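Local coordinates for protein thermotoga maritima TmcAL (Thermotoga maritima, PDB 5Y0T) that belongs to the HIGH nucleotidyl transferase family of the HUP clan and holds adenosine-5'-rp-alpha-thio-triphosphate in a pocket of its Rossmann-like core, at residues V8-F13 against A35-N40; G16-L21 against L60-D65; V67-V72 against R338-T343. All blocks are in the same frame, centred on the assembly; numbering follows the deposited sequence.

Contact 1 (V8-F13 against A35-N40); sequences VEYNPF and AVMSGN. With TAT (adenosine-5'-rp-alpha-thio-triphosphate), chain E.
Glu9 OE2 accepts two hydrogen bonds, from Ser38 OG at 2.8 Å and from Gln43 N, beside a parallel strand pair of a Rossmann-like sheet. It receives the serine with its anti lone pair, the one turned away from OE1. Although the first bond of Glu9's side chain leads away from the partner segment, its chain, extended beyond CG, brings the carboxylate back to Ser38. The backbone evidence for pairing is Val8 N to Val36 O at 3.0 Å and Ser38 N to Val8 O at 3.1 Å. These two bonds bracket Met37, which is in parallel register with Val8. Where the chain leaves the strand, Glu9 N and Tyr10 N converge on O2A of the bound TAT, at 2.8 and 2.9 Å, so the loop at the strand's C-terminal end grips an alpha-phosphate oxygen, as expected of a HUP domain. Val8 CG2 packs on Met37 CB at 3.7 Å. Met37 SD makes an oblique Met-aromatic contact with Tyr10, whose ring lies between Val8 CB, 3.6 Å above one face, and Phe13 CD2, 3.3 Å above the other.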
loop_
_atom_site.group_PDB
_atom_site.type_symbol
_atom_site.label_atom_id
_atom_site.label_comp_id
_atom_site.label_asym_id
_atom_site.label_seq_id
_atom_site.Cartn_x
_atom_site.Cartn_y
_atom_site.Cartn_z
ATOM N N VAL A 8 24.933 12.976 9.148
ATOM C CA VAL A 8 24.669 13.665 7.889
ATOM C C VAL A 8 23.514 13.044 7.120
ATOM O O VAL A 8 23.114 11.916 7.367
ATOM C CB VAL A 8 25.922 13.663 6.953
ATOM C CG1 VAL A 8 27.126 14.315 7.637
ATOM C CG2 VAL A 8 26.265 12.227 6.535
ATOM N N GLU A 9 22.995 13.808 6.169
ATOM C CA GLU A 9 21.937 13.359 5.268
ATOM C C GLU A 9 22.425 13.549 3.837
ATOM O O GLU A 9 22.207 12.683 2.994
ATOM C CB GLU A 9 20.625 14.075 5.559
ATOM C CG GLU A 9 20.096 13.657 6.925
ATOM C CD GLU A 9 18.592 13.797 7.038
ATOM O OE1 GLU A 9 18.096 14.924 6.859
ATOM O OE2 GLU A 9 17.910 12.770 7.260
ATOM N N TYR A 10 22.975 14.733 3.545
ATOM C CA TYR A 10 23.584 15.007 2.242
ATOM C C TYR A 10 22.549 14.842 1.125
ATOM O O TYR A 10 22.732 14.023 0.226
ATOM C CB TYR A 10 24.794 14.067 1.988
ATOM C CG TYR A 10 26.028 14.326 2.854
ATOM C CD1 TYR A 10 26.243 15.565 3.464
ATOM C CD2 TYR A 10 26.984 13.332 3.044
ATOM C CE1 TYR A 10 27.383 15.802 4.249
ATOM C CE2 TYR A 10 28.120 13.557 3.819
ATOM C CZ TYR A 10 28.322 14.787 4.413
ATOM O OH TYR A 10 29.464 15.007 5.171
ATOM N N ASN A 11 21.495 15.660 1.163
ATOM C CA ASN A 11 20.342 15.494 0.277
ATOM C C ASN A 11 20.035 16.737 -0.548
ATOM O O ASN A 11 18.986 17.354 -0.358
ATOM C CB ASN A 11 19.090 15.123 1.096
ATOM C CG ASN A 11 17.896 14.741 0.215
ATOM O OD1 ASN A 11 18.054 14.397 -0.950
ATOM N ND2 ASN A 11 16.697 14.826 0.773
ATOM N N PRO A 12 20.931 17.112 -1.479
ATOM C CA PRO A 12 22.213 16.510 -1.870
ATOM C C PRO A 12 23.438 17.070 -1.107
ATOM O O PRO A 12 23.303 18.026 -0.328
ATOM C CB PRO A 12 22.311 16.889 -3.345
ATOM C CG PRO A 12 21.780 18.318 -3.326
ATOM C CD PRO A 12 20.611 18.282 -2.327
ATOM N N PHE A 13 24.628 16.520 -1.379
ATOM C CA PHE A 13 25.851 17.042 -0.754
ATOM C C PHE A 13 26.141 18.362 -1.421
ATOM O O PHE A 13 26.391 18.392 -2.623
ATOM C CB PHE A 13 27.031 16.082 -0.940
ATOM C CG PHE A 13 28.255 16.444 -0.136
ATOM C CD1 PHE A 13 28.997 17.583 -0.436
ATOM C CD2 PHE A 13 28.666 15.639 0.914
ATOM C CE1 PHE A 13 30.126 17.916 0.303
ATOM C CE2 PHE A 13 29.796 15.971 1.660
ATOM C CZ PHE A 13 30.511 17.110 1.362
ATOM N N ALA A 35 31.247 8.869 8.733
ATOM C CA ALA A 35 29.923 9.507 8.665
ATOM C C ALA A 35 28.831 8.481 8.896
ATOM O O ALA A 35 28.940 7.367 8.406
ATOM C CB ALA A 35 29.721 10.190 7.320
ATOM N N VAL A 36 27.808 8.847 9.667
ATOM C CA VAL A 36 26.581 8.061 9.734
ATOM C C VAL A 36 25.542 8.888 9.001
ATOM O O VAL A 36 25.287 10.042 9.350
ATOM C CB VAL A 36 26.142 7.708 11.207
ATOM C CG1 VAL A 36 25.846 8.968 12.074
ATOM C CG2 VAL A 36 24.939 6.747 11.201
ATOM N N MET A 37 24.971 8.283 7.956
ATOM C CA MET A 37 24.181 8.986 6.960
ATOM C C MET A 37 22.801 8.344 6.812
ATOM O O MET A 37 22.683 7.125 6.722
ATOM C CB MET A 37 24.904 8.970 5.599
ATOM C CG MET A 37 24.264 9.829 4.503
ATOM S SD MET A 37 25.042 9.579 2.891
ATOM C CE MET A 37 24.231 8.044 2.417
ATOM N N SER A 38 21.766 9.171 6.779
ATOM C CA SER A 38 20.441 8.695 6.417
ATOM C C SER A 38 20.488 8.027 5.051
ATOM O O SER A 38 21.208 8.468 4.152
ATOM C CB SER A 38 19.442 9.851 6.399
ATOM O OG SER A 38 19.229 10.349 7.711
ATOM N N GLY A 39 19.632 7.028 4.895
ATOM C CA GLY A 39 19.545 6.176 3.727
ATOM C C GLY A 39 18.785 6.864 2.618
ATOM O O GLY A 39 19.230 7.886 2.090
ATOM N N ASN A 40 17.772 6.175 2.104
ATOM C CA ASN A 40 16.958 6.707 1.030
ATOM C C ASN A 40 15.800 7.626 1.456
ATOM O O ASN A 40 15.132 8.182 0.604
ATOM C CB ASN A 40 16.409 5.548 0.207
ATOM C CG ASN A 40 17.500 4.843 -0.586
ATOM O OD1 ASN A 40 18.577 5.388 -0.777
ATOM N ND2 ASN A 40 17.213 3.646 -1.068
HETATM N N1 TAT E . 27.455 25.822 6.987
HETATM C C2 TAT E . 28.033 25.039 7.918
HETATM N N3 TAT E . 27.641 23.779 8.174
HETATM C C4 TAT E . 26.616 23.222 7.484
HETATM C C5 TAT E . 25.948 24.004 6.439
HETATM C C6 TAT E . 26.433 25.387 6.223
HETATM N N6 TAT E . 25.871 26.185 5.284
HETATM N N7 TAT E . 24.988 23.214 5.914
HETATM C C8 TAT E . 25.041 22.017 6.557
HETATM N N9 TAT E . 26.014 22.030 7.490
HETATM P PA TAT E . 22.953 17.551 6.845
HETATM P PB TAT E . 21.292 19.974 6.929
HETATM P PG TAT E . 20.302 21.974 5.092
HETATM C "C1'" TAT E . 26.359 20.917 8.401
HETATM O O1A TAT E . 21.005 22.599 3.899
HETATM O O1B TAT E . 19.863 19.683 7.274
HETATM S S1G TAT E . 22.311 16.786 8.514
HETATM C "C2'" TAT E . 25.139 20.528 9.235
HETATM O "O2'" TAT E . 24.928 21.427 10.325
HETATM O O2A TAT E . 23.238 16.605 5.691
HETATM O O2B TAT E . 22.181 20.614 7.965
HETATM O O2G TAT E . 19.040 21.230 4.703
HETATM C "C3'" TAT E . 25.498 19.124 9.666
HETATM O "O3'" TAT E . 26.331 19.139 10.840
HETATM O O3A TAT E . 21.945 18.664 6.251
HETATM O O3B TAT E . 21.355 20.845 5.564
HETATM O O3G TAT E . 20.128 22.859 6.303
HETATM C "C4'" TAT E . 26.306 18.601 8.482
HETATM O "O4'" TAT E . 26.703 19.730 7.694
HETATM C "C5'" TAT E . 25.482 17.657 7.600
HETATM O "O5'" TAT E . 24.309 18.351 7.176
#

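Contact 2 (G16-L21 against L60-D65); sequences GHLYHL and LRMGVD. With TAT (adenosine-5'-rp-alpha-thio-triphosphate), chain E.
Leu21 and Leu18, one turn apart on helix 15-28, meet the end of helix 52-61 through single methyl groups. Leu21 points at it directly: with CG anti to the backbone N (chi1 -175°), its CD2 comes 3.5 Å from Met62 O and 4.0 Å from Val64 CG2. Leu18 starts off along a different line, but its end turns in, and CD1 comes within 4.3 Å of Met62 O and 4.5 Å of Met62 SD. Both leucines thus approach the Met62 carbonyl, Leu21 also near CB. Just beyond it Gly63, with positive phi (114°), closes the helix in a Schellman motif, and Val64 follows against Leu21. Other residues of helix 15-28 face the nucleotide. His17, within the HIGH-type signature of the family, donates from NE2 in its ring plane to TAT O3A at 3.2 Å, while its ND1 is held by His14 N. His20 turns a ring face to the ribose, with O3' 3.4 Å above the plane, and its NE2 is bonded to Val100 O. Tyr19 offers its ring edge to adenine C2, 3.7 Å from CD2. The segments meet by van der Waals contact, methyl groups against aliphatic carbons, a thioether and the Met62 carbonyl, whereas in this segment the hydrogen bond to the ligand comes from His17, so the contact itself depends on shape and not on polar bonds.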
loop_
_atom_site.group_PDB
_atom_site.type_symbol
_atom_site.label_atom_id
_atom_site.label_comp_id
_atom_site.label_asym_id
_atom_site.label_seq_id
_atom_site.Cartn_x
_atom_site.Cartn_y
_atom_site.Cartn_z
ATOM N N GLY A 16 27.684 23.884 1.484
ATOM C CA GLY A 16 27.591 24.025 2.927
ATOM C C GLY A 16 28.103 22.778 3.615
ATOM O O GLY A 16 28.776 22.836 4.648
ATOM N N HIS A 17 27.775 21.628 3.042
ATOM C CA HIS A 17 28.248 20.366 3.592
ATOM C C HIS A 17 29.762 20.238 3.473
ATOM O O HIS A 17 30.414 19.703 4.363
ATOM C CB HIS A 17 27.573 19.204 2.883
ATOM C CG HIS A 17 26.104 19.118 3.139
ATOM N ND1 HIS A 17 25.191 18.835 2.142
ATOM C CD2 HIS A 17 25.386 19.275 4.276
ATOM C CE1 HIS A 17 23.975 18.816 2.657
ATOM N NE2 HIS A 17 24.064 19.082 3.949
ATOM N N LEU A 18 30.322 20.714 2.365
ATOM C CA LEU A 18 31.769 20.659 2.189
ATOM C C LEU A 18 32.427 21.556 3.246
ATOM O O LEU A 18 33.455 21.219 3.826
ATOM C CB LEU A 18 32.177 21.105 0.777
ATOM C CG LEU A 18 33.698 21.068 0.531
ATOM C CD1 LEU A 18 34.267 19.684 0.847
ATOM C CD2 LEU A 18 34.060 21.485 -0.886
ATOM N N TYR A 19 31.805 22.703 3.476
ATOM C CA TYR A 19 32.270 23.679 4.453
ATOM C C TYR A 19 32.334 23.077 5.851
ATOM O O TYR A 19 33.350 23.200 6.530
ATOM C CB TYR A 19 31.341 24.883 4.418
ATOM C CG TYR A 19 31.783 26.104 5.195
ATOM C CD1 TYR A 19 32.791 26.936 4.719
ATOM C CD2 TYR A 19 31.143 26.452 6.375
ATOM C CE1 TYR A 19 33.163 28.074 5.410
ATOM C CE2 TYR A 19 31.501 27.601 7.074
ATOM C CZ TYR A 19 32.513 28.399 6.590
ATOM O OH TYR A 19 32.856 29.538 7.286
ATOM N N HIS A 20 31.252 22.417 6.264
ATOM C CA HIS A 20 31.196 21.715 7.545
ATOM C C HIS A 20 32.266 20.636 7.663
ATOM O O HIS A 20 32.978 20.537 8.660
ATOM C CB HIS A 20 29.820 21.061 7.741
ATOM C CG HIS A 20 29.790 20.031 8.834
ATOM N ND1 HIS A 20 29.827 18.675 8.585
ATOM C CD2 HIS A 20 29.757 20.164 10.183
ATOM C CE1 HIS A 20 29.803 18.017 9.731
ATOM N NE2 HIS A 20 29.775 18.899 10.718
ATOM N N LEU A 21 32.361 19.807 6.637
ATOM C CA LEU A 21 33.229 18.640 6.705
ATOM C C LEU A 21 34.680 19.072 6.774
ATOM O O LEU A 21 35.464 18.532 7.540
ATOM C CB LEU A 21 33.004 17.730 5.500
ATOM C CG LEU A 21 33.781 16.419 5.536
ATOM C CD1 LEU A 21 33.447 15.630 6.803
ATOM C CD2 LEU A 21 33.457 15.625 4.284
ATOM N N LEU A 60 32.486 9.830 0.381
ATOM C CA LEU A 60 33.854 9.327 0.260
ATOM C C LEU A 60 34.730 10.268 -0.556
ATOM O O LEU A 60 35.871 10.561 -0.175
ATOM C CB LEU A 60 33.870 7.946 -0.383
ATOM C CG LEU A 60 33.122 6.857 0.385
ATOM C CD1 LEU A 60 33.313 5.509 -0.331
ATOM C CD2 LEU A 60 33.593 6.790 1.849
ATOM N N ARG A 61 34.217 10.724 -1.695
ATOM C CA ARG A 61 35.001 11.633 -2.529
ATOM C C ARG A 61 35.298 12.950 -1.839
ATOM O O ARG A 61 36.306 13.609 -2.134
ATOM C CB ARG A 61 34.286 11.871 -3.853
ATOM C CG ARG A 61 34.297 10.633 -4.738
ATOM C CD ARG A 61 33.751 10.912 -6.113
ATOM N NE ARG A 61 33.938 9.761 -6.990
ATOM C CZ ARG A 61 33.686 9.771 -8.292
ATOM N NH1 ARG A 61 33.235 10.877 -8.874
ATOM N NH2 ARG A 61 33.893 8.678 -9.014
ATOM N N MET A 62 34.446 13.330 -0.893
ATOM C CA MET A 62 34.573 14.633 -0.271
ATOM C C MET A 62 35.436 14.606 0.978
ATOM O O MET A 62 35.660 15.650 1.593
ATOM C CB MET A 62 33.191 15.200 0.050
ATOM C CG MET A 62 32.337 15.469 -1.184
ATOM S SD MET A 62 32.989 16.734 -2.302
ATOM C CE MET A 62 33.910 15.771 -3.478
ATOM N N GLY A 63 35.999 13.440 1.296
ATOM C CA GLY A 63 36.864 13.305 2.466
ATOM C C GLY A 63 36.400 12.435 3.628
ATOM O O GLY A 63 37.100 12.330 4.629
ATOM N N VAL A 64 35.251 11.777 3.501
ATOM C CA VAL A 64 34.871 10.744 4.489
ATOM C C VAL A 64 35.601 9.401 4.205
ATOM O O VAL A 64 35.757 9.016 3.048
ATOM C CB VAL A 64 33.341 10.503 4.502
ATOM C CG1 VAL A 64 33.003 9.381 5.460
ATOM C CG2 VAL A 64 32.596 11.783 4.930
ATOM N N ASP A 65 36.110 8.727 5.245
ATOM C CA ASP A 65 36.801 7.439 5.053
ATOM C C ASP A 65 35.849 6.256 5.028
ATOM O O ASP A 65 36.079 5.298 4.298
ATOM C CB ASP A 65 37.840 7.201 6.145
ATOM C CG ASP A 65 38.911 8.282 6.157
ATOM O OD1 ASP A 65 39.140 8.891 7.216
ATOM O OD2 ASP A 65 39.502 8.533 5.096
HETATM N N1 TAT E . 27.455 25.822 6.987
HETATM C C2 TAT E . 28.033 25.039 7.918
HETATM N N3 TAT E . 27.641 23.779 8.174
HETATM C C4 TAT E . 26.616 23.222 7.484
HETATM C C5 TAT E . 25.948 24.004 6.439
HETATM C C6 TAT E . 26.433 25.387 6.223
HETATM N N6 TAT E . 25.871 26.185 5.284
HETATM N N7 TAT E . 24.988 23.214 5.914
HETATM C C8 TAT E . 25.041 22.017 6.557
HETATM N N9 TAT E . 26.014 22.030 7.490
HETATM P PA TAT E . 22.953 17.551 6.845
HETATM P PB TAT E . 21.292 19.974 6.929
HETATM P PG TAT E . 20.302 21.974 5.092
HETATM C "C1'" TAT E . 26.359 20.917 8.401
HETATM O O1A TAT E . 21.005 22.599 3.899
HETATM O O1B TAT E . 19.863 19.683 7.274
HETATM S S1G TAT E . 22.311 16.786 8.514
HETATM C "C2'" TAT E . 25.139 20.528 9.235
HETATM O "O2'" TAT E . 24.928 21.427 10.325
HETATM O O2A TAT E . 23.238 16.605 5.691
HETATM O O2B TAT E . 22.181 20.614 7.965
HETATM O O2G TAT E . 19.040 21.230 4.703
HETATM C "C3'" TAT E . 25.498 19.124 9.666
HETATM O "O3'" TAT E . 26.331 19.139 10.840
HETATM O O3A TAT E . 21.945 18.664 6.251
HETATM O O3B TAT E . 21.355 20.845 5.564
HETATM O O3G TAT E . 20.128 22.859 6.303
HETATM C "C4'" TAT E . 26.306 18.601 8.482
HETATM O "O4'" TAT E . 26.703 19.730 7.694
HETATM C "C5'" TAT E . 25.482 17.657 7.600
HETATM O "O5'" TAT E . 24.309 18.351 7.176
#

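Contact 3 (V67-V72 against R338-T343)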
loop_
_atom_site.group_PDB
_atom_site.type_symbol
_atom_site.label_atom_id
_atom_site.label_comp_id
_atom_site.label_asym_id
_atom_site.label_seq_id
_atom_site.Cartn_x
_atom_site.Cartn_y
_atom_site.Cartn_z
ATOM N N VAL A 67 31.469 5.334 5.422
ATOM C CA VAL A 67 30.082 5.784 5.517
ATOM C C VAL A 67 29.222 4.650 6.066
ATOM O O VAL A 67 29.275 3.535 5.556
ATOM C CB VAL A 67 29.485 6.227 4.155
ATOM C CG1 VAL A 67 28.005 6.622 4.335
ATOM C CG2 VAL A 67 30.279 7.404 3.563
ATOM N N LEU A 68 28.465 4.957 7.115
ATOM C CA LEU A 68 27.531 4.032 7.759
ATOM C C LEU A 68 26.110 4.467 7.468
ATOM O O LEU A 68 25.855 5.658 7.323
ATOM C CB LEU A 68 27.747 4.009 9.271
ATOM C CG LEU A 68 29.207 4.005 9.725
ATOM C CD1 LEU A 68 29.323 4.108 11.261
ATOM C CD2 LEU A 68 29.882 2.761 9.213
ATOM N N GLU A 69 25.179 3.523 7.365
ATOM C CA GLU A 69 23.776 3.918 7.268
ATOM C C GLU A 69 23.160 4.126 8.652
ATOM O O GLU A 69 23.295 3.279 9.538
ATOM C CB GLU A 69 22.941 2.882 6.499
ATOM C CG GLU A 69 21.501 3.357 6.346
ATOM C CD GLU A 69 20.643 2.471 5.445
ATOM O OE1 GLU A 69 21.149 1.444 4.930
ATOM O OE2 GLU A 69 19.452 2.806 5.266
ATOM N N LEU A 70 22.502 5.265 8.837
ATOM C CA LEU A 70 21.639 5.480 10.000
ATOM C C LEU A 70 20.349 4.716 9.709
ATOM O O LEU A 70 19.669 5.027 8.736
ATOM C CB LEU A 70 21.371 6.975 10.205
ATOM C CG LEU A 70 20.372 7.389 11.308
ATOM C CD1 LEU A 70 20.881 6.927 12.664
ATOM C CD2 LEU A 70 20.147 8.888 11.303
ATOM N N PRO A 71 20.027 3.684 10.513
ATOM C CA PRO A 71 18.847 2.881 10.147
ATOM C C PRO A 71 17.580 3.709 9.997
ATOM O O PRO A 71 17.404 4.703 10.714
ATOM C CB PRO A 71 18.727 1.887 11.317
ATOM C CG PRO A 71 20.195 1.653 11.693
ATOM C CD PRO A 71 20.783 3.077 11.621
ATOM N N VAL A 72 16.720 3.300 9.071
ATOM C CA VAL A 72 15.483 4.025 8.747
ATOM C C VAL A 72 14.657 4.392 9.978
ATOM O O VAL A 72 14.076 5.471 10.047
ATOM C CB VAL A 72 14.589 3.198 7.789
ATOM C CG1 VAL A 72 13.222 3.870 7.592
ATOM C CG2 VAL A 72 15.303 2.981 6.450
ATOM N N ARG A 338 25.776 -0.753 9.681
ATOM C CA ARG A 338 25.727 -1.047 8.243
ATOM C C ARG A 338 26.781 -0.209 7.514
ATOM O O ARG A 338 26.746 1.005 7.589
ATOM C CB ARG A 338 24.327 -0.755 7.665
ATOM C CG ARG A 338 24.260 -0.796 6.114
ATOM C CD ARG A 338 24.133 -2.229 5.575
ATOM N NE ARG A 338 24.106 -2.255 4.105
ATOM C CZ ARG A 338 23.004 -2.068 3.383
ATOM N NH1 ARG A 338 21.836 -1.872 3.993
ATOM N NH2 ARG A 338 23.061 -2.109 2.056
ATOM N N ILE A 339 27.699 -0.858 6.801
ATOM C CA ILE A 339 28.716 -0.144 6.030
ATOM C C ILE A 339 28.182 0.125 4.632
ATOM O O ILE A 339 27.899 -0.820 3.907
ATOM C CB ILE A 339 30.027 -0.957 5.876
ATOM C CG1 ILE A 339 30.570 -1.451 7.224
ATOM C CG2 ILE A 339 31.069 -0.162 5.065
ATOM C CD1 ILE A 339 30.769 -0.394 8.248
ATOM N N LEU A 340 27.978 1.394 4.278
ATOM C CA LEU A 340 27.587 1.743 2.912
ATOM C C LEU A 340 28.774 1.965 1.984
ATOM O O LEU A 340 28.634 1.857 0.767
ATOM C CB LEU A 340 26.701 2.990 2.907
ATOM C CG LEU A 340 25.321 2.830 3.547
ATOM C CD1 LEU A 340 24.639 4.175 3.522
ATOM C CD2 LEU A 340 24.451 1.744 2.831
ATOM N N GLY A 341 29.939 2.289 2.548
ATOM C CA GLY A 341 31.112 2.497 1.730
ATOM C C GLY A 341 32.344 2.872 2.536
ATOM O O GLY A 341 32.239 3.318 3.690
ATOM N N PHE A 342 33.513 2.651 1.940
ATOM C CA PHE A 342 34.759 3.103 2.545
ATOM C C PHE A 342 35.850 3.240 1.493
ATOM O O PHE A 342 35.762 2.664 0.402
ATOM C CB PHE A 342 35.213 2.165 3.687
ATOM C CG PHE A 342 35.327 0.697 3.299
ATOM C CD1 PHE A 342 34.203 -0.123 3.305
ATOM C CD2 PHE A 342 36.557 0.131 2.992
ATOM C CE1 PHE A 342 34.307 -1.470 2.985
ATOM C CE2 PHE A 342 36.676 -1.224 2.659
ATOM C CZ PHE A 342 35.543 -2.030 2.656
ATOM N N THR A 343 36.876 4.024 1.811
ATOM C CA THR A 343 38.021 4.122 0.926
ATOM C C THR A 343 39.132 3.144 1.288
ATOM O O THR A 343 39.108 2.525 2.340
ATOM C CB THR A 343 38.634 5.520 0.968
ATOM O OG1 THR A 343 39.160 5.750 2.281
ATOM C CG2 THR A 343 37.581 6.578 0.636
HETATM O O HOH W 1 21.061 -0.763 6.464
HETATM O O HOH W 2 24.255 1.242 10.886
#
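Val67 bonds to strand 337-343 through both its backbone polar groups. Its N donates to Gly341 O at 2.8 Å and almost straight (175°), while its O accepts from Leu340 N at 2.8 Å and, weakly, from Gly341 N at 3.3 Å. Further along, Glu69 N donates to Arg338 O at 3.0 Å, and a water bridges Glu69 O and Arg338 N. The charged ends of these two residues also meet, but loosely: Glu69 OE1 is 3.5 Å from Arg338 NH1, the carboxylate and guanidinium planes stand 54° apart, and OE1 sits off the guanidinium plane with no N-H aimed at it. A second water completes the link, donating to Glu69 OE1 and accepting from Arg338 NH1. The stronger partners lie elsewhere: Lys52 NZ for Glu69 OE1 and Asp413 OD2 for Arg338 NH2. The paired bonds of Val67 O to Leu340 N and Gly341 N show two residues facing one, a classic beta bulge. It lies in the antiparallel pairing that joins a late strand to the parallel strands 3-8, 32-38 and 66-70. On the face of Glu69 and Arg338, Leu340 CD1 packs 3.7 Å from Glu69 CB, and Leu340 CD2 sits over one guanidinium face near its rim. With CG anti to the backbone N (chi1 170°), Arg338 lays CG beside Glu69 CB, 3.9 Å away. On the other face Leu68 and Ile339 run alongside each other in the same sense, with Leu68 CD2 and Ile339 CD1 at 3.4 Å, a close approach for two methyl carbons.

How the contacts relate
Contacts 1 and 3 share one sheet, their centres about 10 Å apart: strands 32-38 and 66-70 are neighbours, Ala35 O lying 2.8 Å from Leu68 N and Met37 O 2.8 Å from Leu70 N, both probable hydrogen bonds. Contact 2 packs beside contact 1, centres about 11 Å apart, where Phe13 CZ meets Met62 CG at 3.5 Å and Tyr10 CD1 meets His17 CG at 3.6 Å. Contact 1 hydrogen-bonds TAT through backbone NH groups, contact 2 through the His17 side chain, with further packing from both. Contact 3 stands farther off, Val67's side chain being about 11 Å from TAT, yet joins contact 2 through Asp65 O and Thr343 N, 2.9 Å apart, a probable hydrogen bond.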